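Side-chain contact in aminotransferase (Psychrobacter arcticus 273-4, PDB 3IF2), which probably transfers the amino group between valine and pyruvate with the help of a pyridoxal 5'-phosphate cofactor: residues N117-L122 and I269-L274. Sequence-based numbering, arbitrary orientation.
Sequences NAFFYL and ILCFSL. With PLP (pyridoxal-5'-phosphate), chain C.
Across the interface formed by Phe119 and Leu122 with Ile269 and Cys271, helix 117-122 runs nearly antiparallel to strand 269-273, at 156°, with the axes 10.2 Å apart at their closest. This is a helix lying on the central mixed sheet of the large domain of a fold type I, pyridoxal-phosphate-dependent aminotransferase. Strand 269-273 sits between strands 242-245 and 285-288, so its main chain bonds to its neighbours in the sheet, and side chains alone reach the helix.

The strand's alternation turns Ile269 and Cys271 to the helix, while Leu270 faces the other side of the sheet; one helical turn supplies Phe119 and Leu122. Leu122 CD1 meets both Ile269 CG2 and Cys271 SG, each at 3.6 Å, while CD2 stays with Ile269, beside CG2 and CD1. Ile269 carries CG2 anti to its backbone N, which sends this methyl against both Leu122 methyls. Such branched groups suit a buried layer that Ile243 and Ile287 extend on the adjoining strands.

The short Cys271 side chain lets SG touch Leu122 CD1 and Phe119 CE1 at once, the latter at 3.9 Å. SG approaches the Phe119 ring obliquely, 5.0 Å from its centroid and 64° off the normal, a sulfur-aromatic contact. Phe119 CE2, across CZ from CE1, meets PLP C6 at 3.7 Å, the carbon lying at the ring's edge, near its plane. Phe119 thus ties the hydrophobic layer to the cofactor, and Tyr158 meets the Phe119 ring edge-to-face.

Two residues beyond Cys271, the strand delivers Ser273 to the cofactor, which Ser275 OG and Arg283 also hydrogen-bond. Serine suits this place, being short and able to donate to phosphate; Ser275 N also bonds its hydroxyl. A chi1 of -175° sets OG opposite the backbone N, whence Ser273 OG donates to PLP O2P at 2.5 Å.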
loop_
_atom_site.group_PDB
_atom_site.type_symbol
_atom_site.label_atom_id
_atom_site.label_comp_id
_atom_site.label_asym_id
_atom_site.label_seq_id
_atom_site.Cartn_x
_atom_site.Cartn_y
_atom_site.Cartn_z
ATOM N N ASN A 117 0.232 0.774 -6.998
ATOM C CA ASN A 117 0.334 -0.497 -6.289
ATOM C C ASN A 117 0.006 -1.625 -7.276
ATOM O O ASN A 117 0.685 -2.658 -7.300
ATOM C CB ASN A 117 -0.648 -0.466 -5.102
ATOM C CG ASN A 117 -0.290 -1.393 -3.975
ATOM O OD1 ASN A 117 -1.174 -1.973 -3.333
ATOM N ND2 ASN A 117 0.987 -1.473 -3.665
ATOM N N ALA A 118 -1.005 -1.409 -8.120
ATOM C CA ALA A 118 -1.349 -2.373 -9.171
ATOM C C ALA A 118 -0.171 -2.602 -10.141
ATOM O O ALA A 118 0.110 -3.743 -10.484
ATOM C CB ALA A 118 -2.599 -1.955 -9.934
ATOM N N PHE A 119 0.538 -1.544 -10.539
ATOM C CA PHE A 119 1.655 -1.701 -11.487
ATOM C C PHE A 119 2.867 -2.340 -10.849
ATOM O O PHE A 119 3.550 -3.112 -11.518
ATOM C CB PHE A 119 2.029 -0.403 -12.193
ATOM C CG PHE A 119 0.860 0.306 -12.749
ATOM C CD1 PHE A 119 -0.045 -0.350 -13.595
ATOM C CD2 PHE A 119 0.623 1.629 -12.414
ATOM C CE1 PHE A 119 -1.158 0.319 -14.099
ATOM C CE2 PHE A 119 -0.468 2.281 -12.899
ATOM C CZ PHE A 119 -1.362 1.629 -13.748
ATOM N N PHE A 120 3.131 -2.028 -9.576
ATOM C CA PHE A 120 4.196 -2.692 -8.824
ATOM C C PHE A 120 3.935 -4.212 -8.802
ATOM O O PHE A 120 4.847 -4.990 -9.021
ATOM C CB PHE A 120 4.351 -2.120 -7.411
ATOM C CG PHE A 120 5.342 -2.874 -6.572
ATOM C CD1 PHE A 120 6.702 -2.737 -6.805
ATOM C CD2 PHE A 120 4.924 -3.746 -5.580
ATOM C CE1 PHE A 120 7.647 -3.455 -6.049
ATOM C CE2 PHE A 120 5.854 -4.462 -4.817
ATOM C CZ PHE A 120 7.218 -4.310 -5.047
ATOM N N TYR A 121 2.684 -4.618 -8.594
ATOM C CA TYR A 121 2.346 -6.035 -8.643
ATOM C C TYR A 121 2.453 -6.598 -10.064
ATOM O O TYR A 121 3.241 -7.534 -10.282
ATOM C CB TYR A 121 0.945 -6.347 -8.071
ATOM C CG TYR A 121 0.705 -6.053 -6.592
ATOM C CD1 TYR A 121 1.736 -6.013 -5.649
ATOM C CD2 TYR A 121 -0.603 -5.908 -6.128
ATOM C CE1 TYR A 121 1.460 -5.769 -4.294
ATOM C CE2 TYR A 121 -0.896 -5.673 -4.802
ATOM C CZ TYR A 121 0.126 -5.596 -3.877
ATOM O OH TYR A 121 -0.167 -5.397 -2.558
ATOM N N LEU A 122 1.695 -6.018 -11.005
ATOM C CA LEU A 122 1.624 -6.527 -12.378
ATOM C C LEU A 122 2.978 -6.570 -13.123
ATOM O O LEU A 122 3.263 -7.561 -13.798
ATOM C CB LEU A 122 0.560 -5.782 -13.216
ATOM C CG LEU A 122 -0.929 -5.895 -12.810
ATOM C CD1 LEU A 122 -1.786 -4.863 -13.603
ATOM C CD2 LEU A 122 -1.470 -7.341 -12.958
ATOM N N ILE A 269 -5.997 -7.078 -18.843
ATOM C CA ILE A 269 -5.910 -6.641 -17.436
ATOM C C ILE A 269 -6.197 -5.131 -17.494
ATOM O O ILE A 269 -5.357 -4.368 -17.947
ATOM C CB ILE A 269 -4.527 -6.971 -16.806
ATOM C CG1 ILE A 269 -4.239 -8.492 -16.884
ATOM C CG2 ILE A 269 -4.445 -6.512 -15.334
ATOM C CD1 ILE A 269 -2.808 -8.908 -16.489
ATOM N N LEU A 270 -7.421 -4.727 -17.124
ATOM C CA LEU A 270 -7.850 -3.310 -17.120
ATOM C C LEU A 270 -7.656 -2.722 -15.741
ATOM O O LEU A 270 -8.222 -3.235 -14.774
ATOM C CB LEU A 270 -9.331 -3.153 -17.500
ATOM C CG LEU A 270 -9.823 -3.234 -18.929
ATOM C CD1 LEU A 270 -11.322 -3.037 -18.922
ATOM C CD2 LEU A 270 -9.159 -2.159 -19.770
ATOM N N CYS A 271 -6.871 -1.654 -15.653
ATOM C CA CYS A 271 -6.613 -0.961 -14.391
ATOM C C CYS A 271 -7.372 0.360 -14.393
ATOM O O CYS A 271 -7.306 1.120 -15.378
ATOM C CB CYS A 271 -5.131 -0.686 -14.219
ATOM S SG CYS A 271 -4.099 -2.172 -14.197
ATOM N N PHE A 272 -8.141 0.595 -13.324
ATOM C CA PHE A 272 -8.858 1.853 -13.103
ATOM C C PHE A 272 -8.370 2.427 -11.785
ATOM O O PHE A 272 -7.638 1.774 -11.031
ATOM C CB PHE A 272 -10.370 1.665 -13.038
ATOM C CG PHE A 272 -10.943 0.883 -14.176
ATOM C CD1 PHE A 272 -10.939 -0.512 -14.136
ATOM C CD2 PHE A 272 -11.513 1.534 -15.281
ATOM C CE1 PHE A 272 -11.475 -1.252 -15.180
ATOM C CE2 PHE A 272 -12.061 0.803 -16.332
ATOM C CZ PHE A 272 -12.048 -0.596 -16.282
ATOM N N SER A 273 -8.776 3.658 -11.518
ATOM C CA SER A 273 -8.407 4.358 -10.295
ATOM C C SER A 273 -9.484 5.367 -9.913
ATOM O O SER A 273 -10.219 5.844 -10.788
ATOM C CB SER A 273 -7.096 5.094 -10.519
ATOM O OG SER A 273 -6.624 5.704 -9.348
ATOM N N LEU A 274 -9.574 5.645 -8.606
ATOM C CA LEU A 274 -10.441 6.702 -8.059
ATOM C C LEU A 274 -9.667 8.025 -7.891
ATOM O O LEU A 274 -10.245 9.036 -7.486
ATOM C CB LEU A 274 -11.053 6.282 -6.717
ATOM C CG LEU A 274 -11.990 5.076 -6.666
ATOM C CD1 LEU A 274 -12.571 4.927 -5.224
ATOM C CD2 LEU A 274 -13.092 5.227 -7.696
HETATM N N1 PLP C . -1.729 5.907 -14.515
HETATM C C2 PLP C . -1.418 7.129 -15.074
HETATM C C2A PLP C . -1.433 7.233 -16.566
HETATM C C3 PLP C . -1.117 8.228 -14.238
HETATM O O3 PLP C . -0.806 9.459 -14.750
HETATM C C4 PLP C . -1.109 8.062 -12.832
HETATM C C4A PLP C . -0.513 9.192 -12.001
HETATM O O4A PLP C . -1.090 9.637 -11.001
HETATM C C5 PLP C . -1.432 6.778 -12.280
HETATM C C6 PLP C . -1.739 5.722 -13.159
HETATM C C5A PLP C . -1.413 6.475 -10.769
HETATM O O4P PLP C . -2.632 6.759 -10.114
HETATM P P PLP C . -2.913 6.221 -8.628
HETATM O O1P PLP C . -1.882 5.374 -7.922
HETATM O O2P PLP C . -4.144 5.407 -8.843
HETATM O O3P PLP C . -3.150 7.436 -7.822
#